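Local atomic coordinates of endolysin (Escherichia coli O157 typing phage 15, PDB entry 7M5I), a protein that probably hydrolyses the beta-1,4-linked glycan strands of bacterial peptidoglycan as a family 24 lysozyme, helping to lyse the host and release phage particles. Residues 109-113 / 114-118; 121-124 / 125-128. All blocks are in the same frame, centred on the assembly; numbering follows the deposited sequence.

Contact 1: residues 109-113 / 114-118; sequences IKRHN and AGNKV. With PO4 (phosphate ion), chain D.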
ATOM      1  N   ILE A 109       5.692  -7.782 -10.368  1.00 37.12           N
ATOM      2  CA  ILE A 109       5.410  -9.087  -9.696  1.00 38.83           C
ATOM      3  C   ILE A 109       5.990 -10.223 -10.560  1.00 41.04           C
ATOM      4  O   ILE A 109       6.484 -11.209  -9.962  1.00 40.58           O
ATOM      5  CB  ILE A 109       3.918  -9.282  -9.432  1.00 41.77           C
ATOM      6  CG1 ILE A 109       3.708 -10.307  -8.313  1.00 46.83           C
ATOM      7  CG2 ILE A 109       3.186  -9.688 -10.698  1.00 44.99           C
ATOM      8  CD1 ILE A 109       4.049  -9.771  -6.918  1.00 45.94           C
ATOM      9  N   LYS A 110       5.966 -10.062 -11.887  1.00 39.81           N
ATOM     10  CA  LYS A 110       6.601 -11.013 -12.836  1.00 42.37           C
ATOM     11  C   LYS A 110       8.104 -11.084 -12.554  1.00 40.15           C
ATOM     12  O   LYS A 110       8.668 -12.187 -12.469  1.00 37.92           O
ATOM     13  CB  LYS A 110       6.236 -10.582 -14.254  1.00 46.91           C
ATOM     14  CG  LYS A 110       4.828 -10.987 -14.679  1.00 53.27           C
ATOM     15  CD  LYS A 110       4.641 -10.968 -16.226  1.00 59.24           C
ATOM     16  CE  LYS A 110       3.215 -10.781 -16.743  1.00 62.18           C
ATOM     17  NZ  LYS A 110       2.637  -9.442 -16.470  1.00 60.59           N
ATOM     18  N   ARG A 111       8.748  -9.934 -12.384  1.00 38.14           N
ATOM     19  CA  ARG A 111      10.203  -9.859 -12.132  1.00 37.94           C
ATOM     20  C   ARG A 111      10.500 -10.450 -10.753  1.00 36.68           C
ATOM     21  O   ARG A 111      11.505 -11.204 -10.622  1.00 36.60           O
ATOM     22  CB  ARG A 111      10.728  -8.429 -12.286  1.00 39.03           C
ATOM     23  CG  ARG A 111      10.653  -7.938 -13.725  1.00 41.91           C
ATOM     24  CD  ARG A 111      11.195  -6.532 -13.831  1.00 41.50           C
ATOM     25  NE  ARG A 111      11.261  -6.088 -15.201  1.00 42.26           N
ATOM     26  CZ  ARG A 111      11.686  -4.892 -15.597  1.00 43.17           C
ATOM     27  NH1 ARG A 111      12.137  -4.016 -14.732  1.00 41.27           N
ATOM     28  NH2 ARG A 111      11.683  -4.598 -16.879  1.00 45.62           N
ATOM     29  N   HIS A 112       9.679 -10.144  -9.743  1.00 33.51           N
ATOM     30  CA  HIS A 112       9.864 -10.725  -8.394  1.00 33.00           C
ATOM     31  C   HIS A 112       9.858 -12.253  -8.540  1.00 34.63           C
ATOM     32  O   HIS A 112      10.800 -12.908  -8.012  1.00 34.21           O
ATOM     33  CB  HIS A 112       8.766 -10.306  -7.421  1.00 32.45           C
ATOM     34  CG  HIS A 112       8.912 -10.946  -6.087  1.00 30.92           C
ATOM     35  ND1 HIS A 112       9.867 -10.550  -5.196  1.00 29.64           N
ATOM     36  CD2 HIS A 112       8.294 -11.997  -5.540  1.00 30.85           C
ATOM     37  CE1 HIS A 112       9.775 -11.270  -4.113  1.00 29.87           C
ATOM     38  NE2 HIS A 112       8.852 -12.187  -4.313  1.00 31.39           N
ATOM     39  N   ASN A 113       8.881 -12.788  -9.280  1.00 36.82           N
ATOM     40  CA  ASN A 113       8.694 -14.254  -9.411  1.00 39.74           C
ATOM     41  C   ASN A 113       9.805 -14.883 -10.262  1.00 41.72           C
ATOM     42  O   ASN A 113       9.995 -16.076 -10.105  1.00 42.19           O
ATOM     43  CB  ASN A 113       7.283 -14.597  -9.891  1.00 41.37           C
ATOM     44  CG  ASN A 113       6.254 -14.402  -8.791  1.00 41.31           C
ATOM     45  OD1 ASN A 113       6.574 -14.497  -7.600  1.00 39.07           O
ATOM     46  ND2 ASN A 113       5.019 -14.122  -9.180  1.00 41.75           N
ATOM     47  N   ALA A 114      10.545 -14.109 -11.066  1.00 41.96           N
ATOM     48  CA  ALA A 114      11.703 -14.563 -11.873  1.00 43.75           C
ATOM     49  C   ALA A 114      13.028 -14.420 -11.099  1.00 43.92           C
ATOM     50  O   ALA A 114      14.072 -14.808 -11.671  1.00 44.81           O
ATOM     51  CB  ALA A 114      11.756 -13.788 -13.171  1.00 45.33           C
ATOM     52  N   GLY A 115      13.010 -13.935  -9.849  1.00 40.86           N
ATOM     53  CA  GLY A 115      14.226 -13.727  -9.046  1.00 41.14           C
ATOM     54  C   GLY A 115      14.979 -12.480  -9.462  1.00 41.95           C
ATOM     55  O   GLY A 115      16.130 -12.325  -9.036  1.00 43.19           O
ATOM     56  N   ASN A 116      14.358 -11.590 -10.244  1.00 40.25           N
ATOM     57  CA  ASN A 116      14.967 -10.331 -10.740  1.00 40.75           C
ATOM     58  C   ASN A 116      14.576  -9.203  -9.775  1.00 40.48           C
ATOM     59  O   ASN A 116      13.623  -8.461 -10.079  1.00 36.36           O
ATOM     60  CB  ASN A 116      14.514 -10.074 -12.169  1.00 41.60           C
ATOM     61  CG  ASN A 116      15.083  -8.813 -12.772  1.00 42.69           C
ATOM     62  OD1 ASN A 116      15.972  -8.189 -12.196  1.00 44.65           O
ATOM     63  ND2 ASN A 116      14.533  -8.410 -13.902  1.00 45.11           N
ATOM     64  N   LYS A 117      15.272  -9.122  -8.647  1.00 41.15           N
ATOM     65  CA  LYS A 117      14.931  -8.222  -7.542  1.00 39.14           C
ATOM     66  C   LYS A 117      15.188  -6.802  -7.977  1.00 41.10           C
ATOM     67  O   LYS A 117      14.344  -5.931  -7.666  1.00 36.00           O
ATOM     68  CB  LYS A 117      15.707  -8.561  -6.271  1.00 39.01           C
ATOM     69  CG  LYS A 117      15.355  -9.951  -5.736  1.00 40.48           C
ATOM     70  CD  LYS A 117      16.234 -10.454  -4.654  1.00 42.39           C
ATOM     71  CE  LYS A 117      15.949 -11.901  -4.367  1.00 43.11           C
ATOM     72  NZ  LYS A 117      15.171 -12.093  -3.145  1.00 43.76           N
ATOM     73  N   VAL A 118      16.328  -6.540  -8.578  1.00 40.47           N
ATOM     74  CA  VAL A 118      16.666  -5.155  -9.017  1.00 41.71           C
ATOM     75  C   VAL A 118      15.620  -4.682 -10.024  1.00 38.67           C
ATOM     76  O   VAL A 118      15.131  -3.524  -9.908  1.00 38.83           O
ATOM     77  CB  VAL A 118      18.101  -5.117  -9.567  1.00 44.44           C
ATOM     78  CG1 VAL A 118      18.454  -3.786 -10.205  1.00 45.53           C
ATOM     79  CG2 VAL A 118      19.083  -5.477  -8.449  1.00 49.08           C
TER
HETATM   80  P   PO4 D 202      10.193  -7.883 -18.369  1.00 74.34           P
HETATM   81  O1  PO4 D 202      11.061  -8.630 -19.376  1.00 78.04           O
HETATM   82  O2  PO4 D 202       9.456  -6.740 -19.082  1.00 60.77           O
HETATM   83  O3  PO4 D 202      11.100  -7.344 -17.284  1.00 65.85           O
HETATM   84  O4  PO4 D 202       9.175  -8.845 -17.740  1.00 72.93           O

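Contact 2: residues 121-124 / 125-128; sequences AEAM and QWWN. With PO4 (phosphate ion), chain C.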
ATOM      1  N   ALA A 121      12.331  -3.872  -8.260  1.00 32.62           N
ATOM      2  CA  ALA A 121      12.412  -2.531  -7.607  1.00 33.03           C
ATOM      3  C   ALA A 121      12.254  -1.434  -8.671  1.00 36.80           C
ATOM      4  O   ALA A 121      11.534  -0.424  -8.421  1.00 34.16           O
ATOM      5  CB  ALA A 121      13.686  -2.349  -6.826  1.00 32.98           C
ATOM      6  N   GLU A 122      12.909  -1.567  -9.821  1.00 36.51           N
ATOM      7  CA  GLU A 122      12.730  -0.587 -10.918  1.00 37.37           C
ATOM      8  C   GLU A 122      11.266  -0.538 -11.362  1.00 35.20           C
ATOM      9  O   GLU A 122      10.715   0.587 -11.460  1.00 32.73           O
ATOM     10  CB  GLU A 122      13.698  -0.909 -12.073  1.00 41.81           C
ATOM     11  CG  GLU A 122      15.141  -0.623 -11.687  1.00 45.08           C
ATOM     12  CD  GLU A 122      16.207  -1.230 -12.588  1.00 52.49           C
ATOM     13  OE1 GLU A 122      15.854  -2.051 -13.494  1.00 48.48           O
ATOM     14  OE2 GLU A 122      17.397  -0.898 -12.347  1.00 58.46           O
ATOM     15  N   ALA A 123      10.649  -1.683 -11.668  1.00 34.10           N
ATOM     16  CA  ALA A 123       9.274  -1.752 -12.227  1.00 35.31           C
ATOM     17  C   ALA A 123       8.225  -1.302 -11.193  1.00 32.95           C
ATOM     18  O   ALA A 123       7.137  -0.794 -11.573  1.00 31.84           O
ATOM     19  CB  ALA A 123       9.002  -3.144 -12.735  1.00 34.18           C
ATOM     20  N   MET A 124       8.514  -1.471  -9.900  1.00 30.18           N
ATOM     21  CA  MET A 124       7.633  -0.996  -8.827  1.00 27.61           C
ATOM     22  C   MET A 124       7.413   0.524  -9.011  1.00 28.24           C
ATOM     23  O   MET A 124       6.277   1.008  -8.791  1.00 28.18           O
ATOM     24  CB  MET A 124       8.257  -1.271  -7.454  1.00 28.82           C
ATOM     25  CG  MET A 124       8.011  -2.652  -6.981  1.00 30.02           C
ATOM     26  SD  MET A 124       8.969  -3.044  -5.491  1.00 30.76           S
ATOM     27  CE  MET A 124       8.221  -2.036  -4.222  1.00 31.79           C
ATOM     28  N   GLN A 125       8.449   1.220  -9.389  1.00 29.34           N
ATOM     29  CA  GLN A 125       8.474   2.707  -9.396  1.00 30.42           C
ATOM     30  C   GLN A 125       7.829   3.266 -10.668  1.00 32.29           C
ATOM     31  O   GLN A 125       7.568   4.468 -10.699  1.00 30.86           O
ATOM     32  CB  GLN A 125       9.910   3.119  -9.178  1.00 33.18           C
ATOM     33  CG  GLN A 125      10.390   2.705  -7.794  1.00 32.69           C
ATOM     34  CD  GLN A 125      11.724   3.304  -7.563  1.00 35.84           C
ATOM     35  OE1 GLN A 125      11.809   4.505  -7.291  1.00 37.36           O
ATOM     36  NE2 GLN A 125      12.745   2.463  -7.749  1.00 37.69           N
ATOM     37  N   TRP A 126       7.416   2.417 -11.603  1.00 32.79           N
ATOM     38  CA  TRP A 126       6.644   2.868 -12.784  1.00 33.24           C
ATOM     39  C   TRP A 126       5.255   3.375 -12.350  1.00 31.05           C
ATOM     40  O   TRP A 126       4.650   4.122 -13.131  1.00 31.40           O
ATOM     41  CB  TRP A 126       6.505   1.753 -13.824  1.00 34.04           C
ATOM     42  CG  TRP A 126       7.799   1.256 -14.368  1.00 36.38           C
ATOM     43  CD1 TRP A 126       9.046   1.801 -14.241  1.00 37.06           C
ATOM     44  CD2 TRP A 126       7.957   0.075 -15.183  1.00 39.02           C
ATOM     45  NE1 TRP A 126       9.960   1.039 -14.920  1.00 39.65           N
ATOM     46  CE2 TRP A 126       9.328  -0.024 -15.507  1.00 39.71           C
ATOM     47  CE3 TRP A 126       7.068  -0.888 -15.668  1.00 41.16           C
ATOM     48  CZ2 TRP A 126       9.842  -1.062 -16.294  1.00 41.93           C
ATOM     49  CZ3 TRP A 126       7.564  -1.897 -16.471  1.00 41.64           C
ATOM     50  CH2 TRP A 126       8.926  -1.969 -16.786  1.00 42.93           C
ATOM     51  N   TRP A 127       4.730   2.970 -11.206  1.00 28.34           N
ATOM     52  CA  TRP A 127       3.351   3.234 -10.765  1.00 28.78           C
ATOM     53  C   TRP A 127       3.305   4.619 -10.068  1.00 27.60           C
ATOM     54  O   TRP A 127       3.138   4.677  -8.832  1.00 26.94           O
ATOM     55  CB  TRP A 127       2.841   2.094  -9.894  1.00 29.86           C
ATOM     56  CG  TRP A 127       2.630   0.849 -10.694  1.00 31.61           C
ATOM     57  CD1 TRP A 127       3.569  -0.131 -10.946  1.00 34.27           C
ATOM     58  CD2 TRP A 127       1.442   0.433 -11.369  1.00 33.02           C
ATOM     59  NE1 TRP A 127       3.062  -1.093 -11.776  1.00 33.35           N
ATOM     60  CE2 TRP A 127       1.744  -0.806 -12.006  1.00 34.23           C
ATOM     61  CE3 TRP A 127       0.152   0.955 -11.498  1.00 34.23           C
ATOM     62  CZ2 TRP A 127       0.825  -1.460 -12.821  1.00 36.83           C
ATOM     63  CZ3 TRP A 127      -0.758   0.300 -12.301  1.00 36.66           C
ATOM     64  CH2 TRP A 127      -0.436  -0.904 -12.923  1.00 38.70           C
ATOM     65  N   ASN A 128       3.466   5.683 -10.863  1.00 30.01           N
ATOM     66  CA  ASN A 128       3.529   7.045 -10.262  1.00 30.23           C
ATOM     67  C   ASN A 128       2.497   7.973 -10.927  1.00 30.52           C
ATOM     68  O   ASN A 128       2.648   9.200 -10.739  1.00 30.49           O
ATOM     69  CB  ASN A 128       4.930   7.634 -10.390  1.00 31.53           C
ATOM     70  CG  ASN A 128       5.445   7.751 -11.796  1.00 36.51           C
ATOM     71  OD1 ASN A 128       4.692   7.713 -12.771  1.00 38.79           O
ATOM     72  ND2 ASN A 128       6.761   7.851 -11.927  1.00 37.81           N
TER
HETATM   73  P   PO4 C 201       3.117  -2.757 -15.870  1.00 52.32           P
HETATM   74  O1  PO4 C 201       4.026  -3.320 -16.966  1.00 51.78           O
HETATM   75  O2  PO4 C 201       2.900  -1.274 -16.151  1.00 62.48           O
HETATM   76  O3  PO4 C 201       3.789  -2.945 -14.535  1.00 51.37           O
HETATM   77  O4  PO4 C 201       1.768  -3.454 -15.858  1.00 52.44           O
HETATM   78  O   HOH W   1       5.430  -2.742 -12.697  1.00 33.52           O

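Contact 1: residues 109-113 / 114-118
Arg111 and Asn116 lie side by side and point the same way where helix 107-113 turns into helix 117-124. The amide nitrogen ND2 of Asn116 sits 3.8 Å from CD of Arg111, alongside the aliphatic chain, and the amide and guanidinium planes are 29° apart. A chi1 of -180° swings the Asn116 carboxamide away from the main-chain N and alongside Arg111, while OD1 caps the following helix by accepting from Gly119 N. Arg111 is extended from CG to NE, and a phosphate ion, probably from the crystallisation liquor, meets its guanidinium edge: O3 of the phosphate is modelled only 2.4 Å from NE of Arg111, too short to trust in detail, and makes a weak bond with NH2 (2.8 Å). NH1 of Arg111 is hydrogen-bonded to Gly119 O.

The backbone between the two helices forms a Schellman motif. Gly115 has positive phi, its N donates to His112 O at 3.1 Å, and Asn116 N reaches Arg111 O at 2.9 Å with an N-H...O angle of 149°. Main-chain polar groups thus close one helix and a side-chain cap starts the next, while the Gly119 carbonyl holds one end of the guanidinium and its NE/NH2 edge faces a phosphate that may be incidental to function.

Contact 2: residues 121-124 / 125-128
A type I beta turn from Met124 to Trp127 leads the chain out of helix 117-124 toward the hairpin strand 129-132, and Trp126 folds back over the helix at this exit. CA of Ala123 lies over the face of the Trp126 indole, 3.7 Å from the centroid of the five-membered ring and 11° off its normal, a CH-pi contact. CB of Ala123 adds apolar contact with CE3 of Trp126 at 4.2 Å. CG of Trp126 stands anti to the carbonyl carbon (chi1 -61°), which brings the ring back across Ala123.

Gln125 also reaches back: NE2 donates to Ala121 O at 3.2 Å, with the carbonyl oxygen in the amide plane but NE2 above the plane of that carbonyl. Backbone bonds from Gln125 N to Glu122 O and from Trp126 N to Ala123 O lead into the turn, whose closing bond, Trp127 N to Met124 O, is weak at 3.5 Å.

Trp127 turns its indole edge to a water that accepts from NE1 at 3.0 Å and donates both to Ala123 O and to O3 of a phosphate ion, probably from the crystallisation liquor. NE1 of Trp127 also makes a weak, long bond to that O3 (3.4 Å). Thr107 binds this phosphate too, and the Trp127 ring meets Phe108 nearly at right angles. Ala123 O therefore serves both Trp126 N and the water, which links this last-turn carbonyl to the indole.

Overall arrangement
Contacts 1 and 2 bracket helix 117-124: 109-113 / 114-118 leads into its start, and 121-124 / 125-128 carries the chain away from its end. Their centres are 12 Å apart, and they touch where NH2 of Arg111 packs 3.8 Å from CH2 of Trp126. Contact 1 is a surface contact dominated by polar caps and a charged side chain; contact 2 is partly buried, with Ala121, Ala123 and Met124 inside, the more exposed Trp126 and the partly exposed Trp127. Each contact has its own phosphate ion: one beside the guanidinium edge of Arg111, the other reached by Trp127 weakly and through a water. Both lie away from the predicted catalytic residues Glu21 and Asp30.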